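Local coordinates for protein putative dehydrogenase (Pseudomonas fluorescens, PDB 6UUG) that acts as the monooxygenase component of a two-component flavin-dependent system that oxidises methanesulfinate in bacterial sulfur assimilation, at residues A[48-53]-A[97-102]; A[268-273]-A[377-382]; A[301-306]-A[358-363]. One frame throughout, in Å; residues are numbered along the deposited sequence.

Contact 1: A[48-53]-A[97-102]; sequences VERDER and KVDSSI
Arg50 and Asp99 meet through torsions that point both polar ends into the gap between their segments. In Arg50, CG sits beside the backbone N and the chain runs straight before folding at chi3 (-77°), which brings the guanidinium end-on to the acid. Asp99 places its CG opposite the backbone N (chi1 -173°), beside the carbonyl carbon, a setting that swings OD2 toward Arg50. Both terminal nitrogens grip one oxygen: Arg50 NH1 lies 2.8 Å from Asp99 OD2, on its syn side but clearly tilted out of the carboxylate plane, and Arg50 NH2 lies 3.1 Å from the same OD2, tilted further and from the same face. The acid oxygen stays almost in the guanidinium plane, and the guanidinium and carboxylate planes are inclined by 36°. The other oxygen has a different task: Asp99 is the N-cap of helix 100-119, with Ile102 N donating to Asp99 OD1 at 3.2 Å from well above the carboxylate plane. One buried acid thus balances an arginine and caps a helix, whose start would probably help to stabilise its negative charge. Arg50 is held further by Thr46 OG1 at NE, Phe43 O at NH2 and Gln215 OE1 at NH1. The bridge joins helix 32-53 to the start of helix 100-119 within the N-terminal helical domain, while Val98 and Ile102 pack back on helix 32-53 and Ser100 on helix 247-277.

Contact 2: A[268-273]-A[377-382]; sequences FEEARQ and DRHWRN
The imidazole of His379 meets the Glu270 carboxylate with its edge, Glu270 OE1 lying close to the ring plane, while one ring face has Arg378 CG above its centre. The guanidinium of Arg378 in turn carries His379 NE2 on one of its faces, 3.5 Å above the plane and shifted toward the rim; Glu270 OE2 lies in plane at its edge, and OE1 approaches obliquely. The carboxylate stands 78° from the imidazole plane and is turned almost as steeply against the guanidinium, so it lies flat against neither. Glu270 CG lies opposite the backbone N and the chain stays extended, spanning the gap from helix 247-277. Arg378 has its CG between the backbone N and the carbonyl carbon (chi1 74°), then runs straight out to NE beside the histidine. The strong bond is that from His379 NE2 to Glu270 OE1, 2.7 Å long and nearly linear at 173°, entering close to the line of the C-O bond. Arg378 NH2 and NH1 approach the same Glu270 OE1 at 3.1 Å and 3.2 Å in a salt bridge of weak hydrogen-bond geometry; NH1 also donates to Arg375 O. His379 further packs on Ile263 and Ala267 of helix 247-277 and on Cys358 of helix 333-360. Next to it, Trp380 stacks on Trp380 of the second subunit. A single carboxylate oxygen therefore takes one straight N-H bond from the histidine and two weak ones from the arginine, whose charge would probably favour the ionised carboxylate.

Contact 3: A[301-306]-A[358-363]; sequences GEFWVA and CSRLFE
Glu302 and Phe303, neighbours on helix 294-327, receive Arg360 of helix 333-360, a contact within the C-terminal helical bundle of the acyl-CoA dehydrogenase fold. Arg360 NH1 lies 2.7 Å from Glu302 OE1 in a salt bridge, but the hydrogen bond is weak, its angle only 119°, and the carboxylate stands nearly perpendicular to the guanidinium. Phe303 CE1 sits over the centre of one guanidinium face, 3.9 Å from Arg360 CZ, with the two planes inclined at 48°. A bend at chi3 (-49°) turns that face of the guanidinium to the CE1 corner of the ring. In the next shell, Glu356 OE1 forms a salt bridge with Arg360 NE, and His299 ND1 is hydrogen-bonded to Arg360 NH1. Tyr300 meets the Phe303 ring edge-to-face, and Phe268 of helix 247-277 packs against it. Farther out, Glu302 OE2 pairs with Arg352 NH2 of the third subunit, so the same acid links the bundle to the assembly. The edge of the Phe303 ring meets the backbone at Arg360: Phe303 CZ is 3.8 Å from Arg360 O, and that carbonyl accepts a hydrogen bond from Glu363 N at 3.0 Å.

Overall arrangement
The three contacts form a chain of neighbours, with contact 2 between the others: its centre is about 12 Å from that of contact 1 and about 10 Å from that of contact 3, whereas contacts 1 and 3 have centres about 21 Å apart and do not touch. A salt bridge from Asp51 OD2 to Arg381 NH2, 2.8 Å long, ties helix 32-53 of contact 1 to helix 378-386. On the other flank, Asp377 N lies 3.6 Å from Phe362 CZ, and His379 CB rests on Cys358 SG at 3.9 Å, joining contacts 2 and 3 within the C-terminal domain. Contacts 2 and 3 both touch the second and third subunits.

Contact 1: A[48-53]-A[97-102]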
# COMPACT_ATOMS: atom_id res chain seq x y z
N VAL A 48 10.40 29.66 -4.06
CA VAL A 48 10.94 28.77 -5.10
C VAL A 48 12.37 29.16 -5.45
O VAL A 48 13.25 28.30 -5.55
CB VAL A 48 10.02 28.78 -6.33
CG1 VAL A 48 10.65 28.02 -7.48
CG2 VAL A 48 8.67 28.18 -5.98
N GLU A 49 12.62 30.47 -5.63
CA GLU A 49 13.97 30.92 -5.95
C GLU A 49 14.95 30.63 -4.81
O GLU A 49 16.12 30.33 -5.05
CB GLU A 49 13.95 32.42 -6.26
N ARG A 50 14.49 30.74 -3.56
CA ARG A 50 15.39 30.52 -2.44
C ARG A 50 15.65 29.04 -2.19
O ARG A 50 16.70 28.69 -1.63
CB ARG A 50 14.82 31.19 -1.17
CG ARG A 50 14.79 32.71 -1.26
CD ARG A 50 14.36 33.36 0.05
NE ARG A 50 12.92 33.27 0.26
CZ ARG A 50 12.34 32.42 1.10
NH1 ARG A 50 13.07 31.60 1.84
NH2 ARG A 50 11.02 32.40 1.23
N ASP A 51 14.72 28.16 -2.57
CA ASP A 51 14.99 26.72 -2.51
C ASP A 51 16.17 26.36 -3.42
O ASP A 51 17.00 25.53 -3.07
CB ASP A 51 13.74 25.93 -2.90
CG ASP A 51 14.01 24.45 -3.04
OD1 ASP A 51 14.12 23.76 -2.00
OD2 ASP A 51 14.09 23.97 -4.19
N GLU A 52 16.26 27.02 -4.58
CA GLU A 52 17.39 26.82 -5.48
C GLU A 52 18.67 27.43 -4.90
O GLU A 52 19.73 26.79 -4.89
CB GLU A 52 17.08 27.42 -6.85
CG GLU A 52 18.29 27.52 -7.77
CD GLU A 52 18.01 28.37 -9.00
OE1 GLU A 52 16.88 28.88 -9.13
OE2 GLU A 52 18.93 28.53 -9.84
N ARG A 53 18.57 28.67 -4.40
CA ARG A 53 19.76 29.39 -3.96
C ARG A 53 20.39 28.75 -2.72
O ARG A 53 21.62 28.67 -2.63
CB ARG A 53 19.41 30.85 -3.68
CG ARG A 53 20.45 31.60 -2.84
CD ARG A 53 20.44 33.10 -3.10
NE ARG A 53 19.37 33.80 -2.40
CZ ARG A 53 18.19 34.12 -2.93
NH1 ARG A 53 17.92 33.79 -4.19
NH2 ARG A 53 17.29 34.77 -2.21
N LYS A 97 3.89 25.37 5.30
CA LYS A 97 3.12 25.27 4.07
C LYS A 97 3.84 25.93 2.90
O LYS A 97 3.70 25.49 1.75
CB LYS A 97 1.74 25.91 4.25
CG LYS A 97 0.86 25.22 5.25
CD LYS A 97 -0.43 26.02 5.46
CE LYS A 97 -1.28 25.38 6.50
NZ LYS A 97 -2.64 26.02 6.56
N VAL A 98 4.65 26.97 3.17
CA VAL A 98 5.28 27.76 2.12
C VAL A 98 6.80 27.62 2.15
O VAL A 98 7.46 27.74 1.11
CB VAL A 98 4.87 29.24 2.20
CG1 VAL A 98 3.37 29.41 2.04
CG2 VAL A 98 5.33 29.85 3.51
N ASP A 99 7.37 27.38 3.33
CA ASP A 99 8.82 27.47 3.48
C ASP A 99 9.24 26.64 4.70
O ASP A 99 9.30 27.16 5.81
CB ASP A 99 9.24 28.93 3.62
CG ASP A 99 10.74 29.12 3.61
OD1 ASP A 99 11.50 28.13 3.75
OD2 ASP A 99 11.16 30.29 3.44
N SER A 100 9.54 25.37 4.46
CA SER A 100 9.83 24.49 5.59
C SER A 100 11.17 24.78 6.22
O SER A 100 11.38 24.42 7.38
CB SER A 100 9.76 23.03 5.15
OG SER A 100 10.73 22.77 4.17
N SER A 101 12.11 25.41 5.49
CA SER A 101 13.37 25.82 6.11
C SER A 101 13.15 26.92 7.13
O SER A 101 13.73 26.90 8.23
CB SER A 101 14.36 26.30 5.04
OG SER A 101 14.84 25.20 4.32
N ILE A 102 12.34 27.91 6.78
CA ILE A 102 11.98 28.95 7.74
C ILE A 102 11.19 28.34 8.89
O ILE A 102 11.40 28.68 10.07
CB ILE A 102 11.22 30.08 7.03
CG1 ILE A 102 12.21 30.96 6.28
CG2 ILE A 102 10.40 30.91 8.01
CD1 ILE A 102 13.16 31.71 7.21

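Contact 2: A[268-273]-A[377-382]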
# COMPACT_ATOMS: atom_id res chain seq x y z
N PHE A 268 -0.44 20.03 -1.08
CA PHE A 268 -1.82 19.81 -1.50
C PHE A 268 -2.42 21.07 -2.09
O PHE A 268 -3.04 21.03 -3.16
CB PHE A 268 -2.64 19.33 -0.29
CG PHE A 268 -4.13 19.32 -0.52
CD1 PHE A 268 -4.75 18.20 -1.06
CD2 PHE A 268 -4.91 20.40 -0.13
CE1 PHE A 268 -6.14 18.18 -1.26
CE2 PHE A 268 -6.30 20.38 -0.31
CZ PHE A 268 -6.91 19.27 -0.88
N GLU A 269 -2.27 22.20 -1.40
CA GLU A 269 -2.86 23.43 -1.92
C GLU A 269 -2.22 23.85 -3.23
O GLU A 269 -2.91 24.34 -4.14
CB GLU A 269 -2.77 24.55 -0.88
CG GLU A 269 -3.47 25.84 -1.32
CD GLU A 269 -4.92 25.64 -1.77
OE1 GLU A 269 -5.64 24.76 -1.22
OE2 GLU A 269 -5.36 26.37 -2.68
N GLU A 270 -0.91 23.68 -3.37
CA GLU A 270 -0.26 24.05 -4.63
C GLU A 270 -0.75 23.16 -5.76
O GLU A 270 -0.97 23.64 -6.88
CB GLU A 270 1.26 23.99 -4.48
CG GLU A 270 2.01 24.54 -5.70
CD GLU A 270 3.49 24.82 -5.44
OE1 GLU A 270 4.05 24.27 -4.47
OE2 GLU A 270 4.10 25.59 -6.21
N ALA A 271 -0.93 21.87 -5.49
CA ALA A 271 -1.45 20.95 -6.50
C ALA A 271 -2.87 21.33 -6.91
O ALA A 271 -3.20 21.32 -8.10
CB ALA A 271 -1.40 19.51 -5.96
N ARG A 272 -3.72 21.62 -5.92
CA ARG A 272 -5.07 22.11 -6.20
C ARG A 272 -5.04 23.25 -7.21
O ARG A 272 -5.76 23.24 -8.21
CB ARG A 272 -5.72 22.62 -4.91
CG ARG A 272 -6.56 21.65 -4.14
CD ARG A 272 -7.40 22.42 -3.10
NE ARG A 272 -8.61 22.99 -3.68
CZ ARG A 272 -8.87 24.29 -3.82
NH1 ARG A 272 -8.00 25.20 -3.41
NH2 ARG A 272 -10.02 24.67 -4.37
N GLN A 273 -4.24 24.28 -6.93
CA GLN A 273 -4.21 25.43 -7.82
C GLN A 273 -3.77 25.01 -9.21
O GLN A 273 -4.35 25.45 -10.21
CB GLN A 273 -3.28 26.51 -7.26
CG GLN A 273 -3.75 27.13 -5.95
CD GLN A 273 -5.10 27.81 -6.08
OE1 GLN A 273 -5.40 28.41 -7.11
NE2 GLN A 273 -5.92 27.71 -5.04
N ASP A 377 8.60 19.62 -6.75
CA ASP A 377 9.21 18.53 -5.99
C ASP A 377 9.84 18.98 -4.68
O ASP A 377 10.27 18.12 -3.91
CB ASP A 377 10.29 17.84 -6.84
CG ASP A 377 11.46 18.76 -7.16
OD1 ASP A 377 11.20 19.93 -7.50
OD2 ASP A 377 12.64 18.32 -7.06
N ARG A 378 9.92 20.29 -4.42
CA ARG A 378 10.58 20.75 -3.20
C ARG A 378 9.86 20.24 -1.95
O ARG A 378 10.52 19.92 -0.95
CB ARG A 378 10.70 22.28 -3.18
CG ARG A 378 9.41 23.06 -2.91
CD ARG A 378 9.59 24.56 -3.20
NE ARG A 378 8.38 25.32 -2.87
CZ ARG A 378 7.29 25.33 -3.62
NH1 ARG A 378 7.25 24.63 -4.75
NH2 ARG A 378 6.22 26.04 -3.25
N HIS A 379 8.53 20.13 -1.99
CA HIS A 379 7.81 19.58 -0.84
C HIS A 379 8.25 18.15 -0.57
O HIS A 379 8.60 17.81 0.56
CB HIS A 379 6.30 19.63 -1.07
CG HIS A 379 5.79 20.97 -1.49
ND1 HIS A 379 5.77 22.06 -0.64
CD2 HIS A 379 5.25 21.40 -2.66
CE1 HIS A 379 5.26 23.10 -1.28
NE2 HIS A 379 4.94 22.72 -2.50
N TRP A 380 8.25 17.30 -1.60
CA TRP A 380 8.72 15.93 -1.41
C TRP A 380 10.16 15.90 -0.90
O TRP A 380 10.48 15.18 0.05
CB TRP A 380 8.59 15.12 -2.72
CG TRP A 380 8.91 13.63 -2.53
CD1 TRP A 380 8.03 12.62 -2.22
CD2 TRP A 380 10.20 13.02 -2.64
NE1 TRP A 380 8.71 11.42 -2.12
CE2 TRP A 380 10.04 11.63 -2.37
CE3 TRP A 380 11.48 13.50 -2.95
CZ2 TRP A 380 11.11 10.72 -2.42
CZ3 TRP A 380 12.55 12.58 -2.99
CH2 TRP A 380 12.35 11.22 -2.71
N ARG A 381 11.05 16.69 -1.52
CA ARG A 381 12.46 16.66 -1.09
C ARG A 381 12.63 17.09 0.36
O ARG A 381 13.44 16.52 1.10
CB ARG A 381 13.32 17.56 -1.98
CG ARG A 381 13.60 16.99 -3.35
CD ARG A 381 14.61 17.87 -4.07
NE ARG A 381 14.00 19.06 -4.66
CZ ARG A 381 14.10 20.30 -4.19
NH1 ARG A 381 14.80 20.57 -3.09
NH2 ARG A 381 13.51 21.29 -4.85
N ASN A 382 11.91 18.14 0.75
CA ASN A 382 12.00 18.62 2.13
C ASN A 382 11.51 17.56 3.10
O ASN A 382 12.15 17.29 4.13
CB ASN A 382 11.18 19.91 2.28
CG ASN A 382 11.83 21.09 1.58
OD1 ASN A 382 13.03 21.09 1.32
ND2 ASN A 382 11.03 22.12 1.29

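Contact 3: A[301-306]-A[358-363]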
# COMPACT_ATOMS: atom_id res chain seq x y z
N GLY A 301 -9.78 12.71 -3.17
CA GLY A 301 -10.46 12.13 -2.02
C GLY A 301 -9.51 11.37 -1.12
O GLY A 301 -9.62 11.43 0.11
N GLU A 302 -8.57 10.64 -1.70
CA GLU A 302 -7.55 9.98 -0.89
C GLU A 302 -6.64 10.99 -0.20
O GLU A 302 -6.30 10.81 0.98
CB GLU A 302 -6.75 8.99 -1.75
CG GLU A 302 -7.63 7.81 -2.17
CD GLU A 302 -6.91 6.74 -2.95
OE1 GLU A 302 -5.99 7.08 -3.72
OE2 GLU A 302 -7.29 5.57 -2.83
N PHE A 303 -6.25 12.07 -0.88
CA PHE A 303 -5.48 13.11 -0.20
C PHE A 303 -6.26 13.66 0.99
O PHE A 303 -5.69 13.91 2.07
CB PHE A 303 -5.15 14.26 -1.15
CG PHE A 303 -4.33 13.85 -2.35
CD1 PHE A 303 -3.56 12.70 -2.33
CD2 PHE A 303 -4.36 14.62 -3.50
CE1 PHE A 303 -2.82 12.32 -3.46
CE2 PHE A 303 -3.63 14.26 -4.62
CZ PHE A 303 -2.86 13.10 -4.60
N TRP A 304 -7.57 13.85 0.81
CA TRP A 304 -8.40 14.44 1.86
C TRP A 304 -8.46 13.54 3.08
O TRP A 304 -8.28 14.01 4.22
CB TRP A 304 -9.82 14.70 1.33
CG TRP A 304 -10.71 15.36 2.37
CD1 TRP A 304 -11.73 14.77 3.08
CD2 TRP A 304 -10.67 16.72 2.78
NE1 TRP A 304 -12.30 15.69 3.92
CE2 TRP A 304 -11.67 16.89 3.76
CE3 TRP A 304 -9.86 17.80 2.44
CZ2 TRP A 304 -11.91 18.12 4.38
CZ3 TRP A 304 -10.10 19.04 3.06
CH2 TRP A 304 -11.10 19.17 4.03
N VAL A 305 -8.72 12.25 2.87
CA VAL A 305 -8.82 11.31 3.98
C VAL A 305 -7.49 11.26 4.74
O VAL A 305 -7.47 11.27 5.97
CB VAL A 305 -9.24 9.93 3.48
CG1 VAL A 305 -9.22 8.90 4.63
CG2 VAL A 305 -10.64 10.03 2.86
N ALA A 306 -6.38 11.23 4.00
CA ALA A 306 -5.07 11.24 4.66
C ALA A 306 -4.84 12.52 5.46
O ALA A 306 -4.44 12.48 6.63
CB ALA A 306 -3.97 11.05 3.60
N CYS A 358 2.95 14.13 -1.21
CA CYS A 358 3.92 14.93 -1.94
C CYS A 358 4.41 14.21 -3.20
O CYS A 358 4.85 14.87 -4.14
CB CYS A 358 5.11 15.27 -1.05
SG CYS A 358 4.71 16.38 0.34
N SER A 359 4.33 12.89 -3.23
CA SER A 359 4.68 12.15 -4.45
C SER A 359 3.50 12.00 -5.40
O SER A 359 3.63 12.24 -6.61
CB SER A 359 5.20 10.75 -4.08
OG SER A 359 5.42 9.97 -5.27
N ARG A 360 2.36 11.59 -4.87
CA ARG A 360 1.25 11.23 -5.75
C ARG A 360 0.52 12.44 -6.29
O ARG A 360 -0.24 12.29 -7.25
CB ARG A 360 0.28 10.31 -5.03
CG ARG A 360 -0.18 9.17 -5.93
CD ARG A 360 -1.54 8.67 -5.57
NE ARG A 360 -1.67 8.42 -4.14
CZ ARG A 360 -2.84 8.44 -3.50
NH1 ARG A 360 -3.94 8.70 -4.19
NH2 ARG A 360 -2.89 8.21 -2.19
N LEU A 361 0.76 13.65 -5.74
CA LEU A 361 0.14 14.84 -6.31
C LEU A 361 0.55 15.04 -7.77
O LEU A 361 -0.20 15.64 -8.54
CB LEU A 361 0.46 16.09 -5.49
CG LEU A 361 1.90 16.63 -5.49
CD1 LEU A 361 2.19 17.54 -6.70
CD2 LEU A 361 2.18 17.39 -4.19
N PHE A 362 1.71 14.52 -8.18
CA PHE A 362 2.09 14.71 -9.56
C PHE A 362 1.16 14.00 -10.53
O PHE A 362 1.08 14.40 -11.69
CB PHE A 362 3.55 14.27 -9.78
CG PHE A 362 4.57 15.24 -9.24
CD1 PHE A 362 5.01 16.30 -10.02
CD2 PHE A 362 5.06 15.12 -7.94
CE1 PHE A 362 5.96 17.22 -9.54
CE2 PHE A 362 6.01 16.03 -7.44
CZ PHE A 362 6.46 17.08 -8.24
N GLU A 363 0.45 12.97 -10.08
CA GLU A 363 -0.51 12.29 -10.96
C GLU A 363 -1.75 13.13 -11.26
O GLU A 363 -2.48 12.81 -12.20
CB GLU A 363 -0.94 10.96 -10.38
CG GLU A 363 0.16 9.92 -10.33
CD GLU A 363 -0.37 8.52 -10.14
OE1 GLU A 363 0.31 7.71 -9.48
OE2 GLU A 363 -1.48 8.21 -10.65